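Local coordinates for multicopper oxidase (Uncultured bacterium, PDB 4E9X), which probably couples the one-electron oxidation of substrates to the reduction of dioxygen to water at its copper centres, as laccase-like multicopper oxidases do, at residues N171-R182 against V285-F296. Sequence-based numbering, arbitrary orientation.
Sequences NAKSFPLTQPLR and VWKDKDYDPNFF
Gln179, Phe295 and Trp286 bury more surface than any other residues where 171-182 meets 285-296. CB and CG of Gln179 rest on Phe295, with CB 3.6 Å from Phe295 CB; the turn about CB-CG (chi2 -85°) then carries the amide off toward the backbone of 290-292. There NE2 donates almost straight to Asp290 O (3.0 Å), which lies in the amide plane, and OE1 accepts from Asp292 N, which approaches from above the carbonyl plane; the two bonds fix the rotation of the amide. The Phe295 ring lies with one face against the Thr178-Gln179 peptide and its edge against Lys173 CG. Beside it, Asn171 ND2 donates to a lone pair of Phe295 O (2.9 Å); the same amide also bonds Met143 N through OD1 and Ile141 O through ND2, which ties it to strand 138-147.

Trp286 is sandwiched between Pro180 CD, in a CH-pi contact over one face, and Phe175 CE1 over the other, 3.5 Å from CZ2. At the indole edge, NE1 donates to Pro176 O (3.2 Å), which also accepts from Lys289 NZ; that ammonium takes Thr178 O as well (2.9 Å), joining two carbonyls of 171-182. An alanine in place of Trp286 would probably open a gap between Phe175 and Pro180 and leave Pro176 O with Lys289 alone of its two donors. Farther along, the Arg182 guanidinium stacks on Tyr291 in a cation-pi contact, centres 3.8 Å apart and planes at 13°, while its NE forms a salt bridge with Glu274.

The loop 285-296 thus folds back over the connection between strands 167-170 and 181-183 in the second cupredoxin-like domain. Trp286 touches Val272 and Phe296 touches Thr271 on strand 270-275, the parallel neighbour of 181-183, and Phe296 also reaches Val140 and Met142 of strand 138-147 in the other sheet.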
loop_
_atom_site.group_PDB
_atom_site.type_symbol
_atom_site.label_atom_id
_atom_site.label_comp_id
_atom_site.label_asym_id
_atom_site.label_seq_id
_atom_site.Cartn_x
_atom_site.Cartn_y
_atom_site.Cartn_z
ATOM N N ASN A 171 -6.762 -12.751 -13.161
ATOM C CA ASN A 171 -7.018 -14.167 -13.509
ATOM C C ASN A 171 -6.120 -14.600 -14.650
ATOM O O ASN A 171 -6.567 -15.280 -15.582
ATOM C CB ASN A 171 -8.497 -14.402 -13.805
ATOM C CG ASN A 171 -9.319 -14.157 -12.542
ATOM O OD1 ASN A 171 -8.753 -13.999 -11.471
ATOM N ND2 ASN A 171 -10.651 -14.073 -12.664
ATOM N N ALA A 172 -4.850 -14.190 -14.558
ATOM C CA ALA A 172 -3.766 -14.612 -15.471
ATOM C C ALA A 172 -3.939 -14.149 -16.917
ATOM O O ALA A 172 -3.255 -14.686 -17.792
ATOM C CB ALA A 172 -3.523 -16.119 -15.406
ATOM N N LYS A 173 -4.748 -13.122 -17.182
ATOM C CA LYS A 173 -4.747 -12.507 -18.511
ATOM C C LYS A 173 -4.572 -11.000 -18.366
ATOM O O LYS A 173 -5.018 -10.357 -17.425
ATOM C CB LYS A 173 -6.021 -12.884 -19.293
ATOM C CG LYS A 173 -6.346 -14.384 -19.198
ATOM C CD LYS A 173 -7.169 -14.984 -20.320
ATOM C CE LYS A 173 -7.717 -16.365 -19.935
ATOM N NZ LYS A 173 -6.643 -17.400 -20.034
ATOM N N SER A 174 -3.896 -10.466 -19.383
ATOM C CA SER A 174 -3.662 -9.037 -19.569
ATOM C C SER A 174 -4.573 -8.504 -20.685
ATOM O O SER A 174 -4.651 -9.131 -21.761
ATOM C CB SER A 174 -2.180 -8.881 -19.925
ATOM O OG SER A 174 -1.841 -7.534 -20.313
ATOM N N PHE A 175 -5.256 -7.390 -20.444
ATOM C CA PHE A 175 -6.087 -6.765 -21.446
ATOM C C PHE A 175 -5.313 -6.623 -22.752
ATOM O O PHE A 175 -4.161 -6.166 -22.714
ATOM C CB PHE A 175 -6.498 -5.376 -20.914
ATOM C CG PHE A 175 -7.433 -4.664 -21.902
ATOM C CD1 PHE A 175 -8.808 -4.840 -21.815
ATOM C CD2 PHE A 175 -6.929 -3.846 -22.892
ATOM C CE1 PHE A 175 -9.659 -4.224 -22.741
ATOM C CE2 PHE A 175 -7.772 -3.252 -23.810
ATOM C CZ PHE A 175 -9.142 -3.434 -23.755
ATOM N N PRO A 176 -5.874 -6.918 -23.933
ATOM C CA PRO A 176 -7.288 -7.228 -24.189
ATOM C C PRO A 176 -7.756 -8.663 -24.044
ATOM O O PRO A 176 -8.895 -8.956 -24.406
ATOM C CB PRO A 176 -7.422 -6.858 -25.678
ATOM C CG PRO A 176 -6.094 -7.270 -26.235
ATOM C CD PRO A 176 -5.086 -6.799 -25.167
ATOM N N LEU A 177 -6.897 -9.519 -23.511
ATOM C CA LEU A 177 -7.216 -10.956 -23.364
ATOM C C LEU A 177 -8.035 -11.245 -22.128
ATOM O O LEU A 177 -8.465 -12.391 -21.923
ATOM C CB LEU A 177 -5.962 -11.816 -23.388
ATOM C CG LEU A 177 -5.140 -11.731 -24.689
ATOM C CD1 LEU A 177 -3.973 -12.724 -24.630
ATOM C CD2 LEU A 177 -6.031 -11.944 -25.908
ATOM N N THR A 178 -8.268 -10.263 -21.278
ATOM C CA THR A 178 -9.254 -10.393 -20.204
ATOM C C THR A 178 -10.647 -10.454 -20.830
ATOM O O THR A 178 -10.819 -10.412 -22.042
ATOM C CB THR A 178 -9.107 -9.203 -19.238
ATOM O OG1 THR A 178 -9.140 -8.052 -20.079
ATOM C CG2 THR A 178 -7.791 -9.199 -18.500
ATOM N N GLN A 179 -11.664 -10.566 -19.982
ATOM C CA GLN A 179 -13.065 -10.661 -20.444
ATOM C C GLN A 179 -13.888 -9.617 -19.691
ATOM O O GLN A 179 -13.560 -9.275 -18.538
ATOM C CB GLN A 179 -13.629 -12.053 -20.107
ATOM C CG GLN A 179 -12.946 -13.140 -20.929
ATOM C CD GLN A 179 -13.585 -13.298 -22.288
ATOM O OE1 GLN A 179 -14.684 -12.801 -22.506
ATOM N NE2 GLN A 179 -12.866 -13.972 -23.171
ATOM N N PRO A 180 -14.963 -9.178 -20.289
ATOM C CA PRO A 180 -15.856 -8.240 -19.617
ATOM C C PRO A 180 -16.618 -8.894 -18.492
ATOM O O PRO A 180 -16.844 -10.112 -18.442
ATOM C CB PRO A 180 -16.858 -7.832 -20.749
ATOM C CG PRO A 180 -16.830 -9.000 -21.725
ATOM C CD PRO A 180 -15.398 -9.509 -21.667
ATOM N N LEU A 181 -17.054 -8.040 -17.570
ATOM C CA LEU A 181 -17.935 -8.402 -16.444
ATOM C C LEU A 181 -19.325 -7.950 -16.882
ATOM O O LEU A 181 -19.652 -6.741 -16.860
ATOM C CB LEU A 181 -17.421 -7.731 -15.170
ATOM C CG LEU A 181 -17.861 -8.232 -13.805
ATOM C CD1 LEU A 181 -17.063 -7.576 -12.678
ATOM C CD2 LEU A 181 -19.349 -8.003 -13.593
ATOM N N ARG A 182 -20.154 -8.903 -17.353
ATOM C CA ARG A 182 -21.453 -8.574 -17.934
ATOM C C ARG A 182 -22.532 -8.610 -16.873
ATOM O O ARG A 182 -22.670 -9.607 -16.140
ATOM C CB ARG A 182 -21.807 -9.520 -19.113
ATOM C CG ARG A 182 -20.841 -9.255 -20.271
ATOM C CD ARG A 182 -21.318 -9.960 -21.539
ATOM N NE ARG A 182 -20.475 -9.643 -22.659
ATOM C CZ ARG A 182 -20.496 -10.278 -23.813
ATOM N NH1 ARG A 182 -21.290 -11.303 -24.012
ATOM N NH2 ARG A 182 -19.667 -9.906 -24.802
ATOM N N VAL A 285 -14.070 -1.297 -28.222
ATOM C CA VAL A 285 -12.928 -2.205 -28.291
ATOM C C VAL A 285 -13.338 -3.682 -28.205
ATOM O O VAL A 285 -12.724 -4.541 -28.850
ATOM C CB VAL A 285 -11.874 -1.854 -27.217
ATOM C CG1 VAL A 285 -12.415 -2.122 -25.800
ATOM C CG2 VAL A 285 -10.582 -2.648 -27.351
ATOM N N TRP A 286 -14.378 -3.979 -27.472
ATOM C CA TRP A 286 -14.771 -5.384 -27.256
ATOM C C TRP A 286 -16.045 -5.728 -27.981
ATOM O O TRP A 286 -16.760 -6.687 -27.611
ATOM C CB TRP A 286 -14.795 -5.637 -25.752
ATOM C CG TRP A 286 -13.511 -6.188 -25.186
ATOM C CD1 TRP A 286 -12.406 -6.609 -25.837
ATOM C CD2 TRP A 286 -13.252 -6.370 -23.778
ATOM N NE1 TRP A 286 -11.416 -7.065 -24.954
ATOM C CE2 TRP A 286 -11.932 -6.915 -23.679
ATOM C CE3 TRP A 286 -13.996 -6.098 -22.619
ATOM C CZ2 TRP A 286 -11.365 -7.213 -22.425
ATOM C CZ3 TRP A 286 -13.423 -6.410 -21.388
ATOM C CH2 TRP A 286 -12.136 -6.956 -21.294
ATOM N N LYS A 287 -16.366 -5.014 -29.054
ATOM C CA LYS A 287 -17.524 -5.426 -29.864
ATOM C C LYS A 287 -17.304 -6.836 -30.409
ATOM O O LYS A 287 -16.201 -7.187 -30.842
ATOM C CB LYS A 287 -17.730 -4.409 -30.991
ATOM C CG LYS A 287 -18.764 -4.846 -32.021
ATOM C CD LYS A 287 -18.713 -3.946 -33.239
ATOM C CE LYS A 287 -19.648 -4.518 -34.292
ATOM N NZ LYS A 287 -20.938 -5.021 -33.719
ATOM N N ASP A 288 -18.267 -7.731 -30.394
ATOM C CA ASP A 288 -17.906 -9.089 -30.907
ATOM C C ASP A 288 -16.792 -9.854 -30.215
ATOM O O ASP A 288 -16.124 -10.785 -30.704
ATOM C CB ASP A 288 -17.534 -9.060 -32.415
ATOM C CG ASP A 288 -18.699 -8.565 -33.229
ATOM O OD1 ASP A 288 -19.833 -9.032 -32.953
ATOM O OD2 ASP A 288 -18.477 -7.733 -34.131
ATOM N N LYS A 289 -16.504 -9.545 -28.970
ATOM C CA LYS A 289 -15.594 -10.365 -28.125
ATOM C C LYS A 289 -15.964 -11.814 -28.118
ATOM O O LYS A 289 -17.154 -12.140 -28.016
ATOM C CB LYS A 289 -15.738 -9.790 -26.719
ATOM C CG LYS A 289 -14.902 -10.441 -25.630
ATOM C CD LYS A 289 -13.384 -10.412 -25.973
ATOM C CE LYS A 289 -12.642 -10.483 -24.663
ATOM N NZ LYS A 289 -11.174 -10.527 -24.908
ATOM N N ASP A 290 -15.022 -12.719 -28.200
ATOM C CA ASP A 290 -15.274 -14.161 -27.985
ATOM C C ASP A 290 -15.397 -14.346 -26.473
ATOM O O ASP A 290 -14.392 -14.481 -25.761
ATOM C CB ASP A 290 -14.161 -14.965 -28.601
ATOM C CG ASP A 290 -14.297 -16.462 -28.488
ATOM O OD1 ASP A 290 -15.230 -16.965 -27.810
ATOM O OD2 ASP A 290 -13.445 -17.154 -29.119
ATOM N N TYR A 291 -16.634 -14.333 -25.981
ATOM C CA TYR A 291 -16.900 -14.183 -24.569
ATOM C C TYR A 291 -16.808 -15.453 -23.742
ATOM O O TYR A 291 -17.300 -16.522 -24.154
ATOM C CB TYR A 291 -18.338 -13.641 -24.479
ATOM C CG TYR A 291 -18.873 -13.442 -23.086
ATOM C CD1 TYR A 291 -18.250 -12.617 -22.159
ATOM C CD2 TYR A 291 -20.045 -14.075 -22.699
ATOM C CE1 TYR A 291 -18.783 -12.467 -20.875
ATOM C CE2 TYR A 291 -20.622 -13.940 -21.450
ATOM C CZ TYR A 291 -19.961 -13.121 -20.540
ATOM O OH TYR A 291 -20.516 -12.935 -19.296
ATOM N N ASP A 292 -16.230 -15.333 -22.555
ATOM C CA ASP A 292 -16.174 -16.384 -21.549
ATOM C C ASP A 292 -16.991 -15.973 -20.310
ATOM O O ASP A 292 -16.514 -15.167 -19.513
ATOM C CB ASP A 292 -14.723 -16.620 -21.138
ATOM C CG ASP A 292 -14.596 -17.625 -20.038
ATOM O OD1 ASP A 292 -15.594 -18.282 -19.675
ATOM O OD2 ASP A 292 -13.435 -17.755 -19.503
ATOM N N PRO A 293 -18.181 -16.524 -20.117
ATOM C CA PRO A 293 -19.008 -16.091 -18.964
ATOM C C PRO A 293 -18.409 -16.516 -17.630
ATOM O O PRO A 293 -18.921 -16.077 -16.572
ATOM C CB PRO A 293 -20.341 -16.774 -19.180
ATOM C CG PRO A 293 -20.078 -17.898 -20.144
ATOM C CD PRO A 293 -18.834 -17.547 -20.955
ATOM N N ASN A 294 -17.417 -17.408 -17.621
ATOM C CA ASN A 294 -16.829 -17.883 -16.378
ATOM C C ASN A 294 -15.429 -17.371 -16.108
ATOM O O ASN A 294 -14.731 -17.943 -15.261
ATOM C CB ASN A 294 -16.793 -19.434 -16.392
ATOM C CG ASN A 294 -16.796 -20.021 -15.001
ATOM O OD1 ASN A 294 -17.457 -19.525 -14.083
ATOM N ND2 ASN A 294 -16.081 -21.145 -14.860
ATOM N N PHE A 295 -15.024 -16.300 -16.754
ATOM C CA PHE A 295 -13.685 -15.737 -16.578
ATOM C C PHE A 295 -13.445 -15.287 -15.142
ATOM O O PHE A 295 -12.298 -15.230 -14.721
ATOM C CB PHE A 295 -13.525 -14.560 -17.547
ATOM C CG PHE A 295 -12.125 -13.915 -17.420
ATOM C CD1 PHE A 295 -11.003 -14.508 -17.954
ATOM C CD2 PHE A 295 -11.994 -12.721 -16.720
ATOM C CE1 PHE A 295 -9.737 -13.918 -17.794
ATOM C CE2 PHE A 295 -10.762 -12.123 -16.547
ATOM C CZ PHE A 295 -9.641 -12.725 -17.084
ATOM N N PHE A 296 -14.503 -14.944 -14.411
ATOM C CA PHE A 296 -14.377 -14.576 -13.000
ATOM C C PHE A 296 -14.999 -15.621 -12.095
ATOM O O PHE A 296 -15.332 -15.341 -10.941
ATOM C CB PHE A 296 -15.049 -13.202 -12.730
ATOM C CG PHE A 296 -14.534 -12.076 -13.599
ATOM C CD1 PHE A 296 -13.307 -11.478 -13.304
ATOM C CD2 PHE A 296 -15.246 -11.614 -14.710
ATOM C CE1 PHE A 296 -12.824 -10.421 -14.063
ATOM C CE2 PHE A 296 -14.756 -10.532 -15.472
ATOM C CZ PHE A 296 -13.537 -9.950 -15.166
HETATM O O HOH W 1 -16.824 -12.873 -17.770
HETATM O O HOH W 2 -19.458 -11.796 -17.109
HETATM O O HOH W 3 -18.230 -7.426 -25.288
HETATM O O HOH W 4 -19.620 -10.904 -27.441
#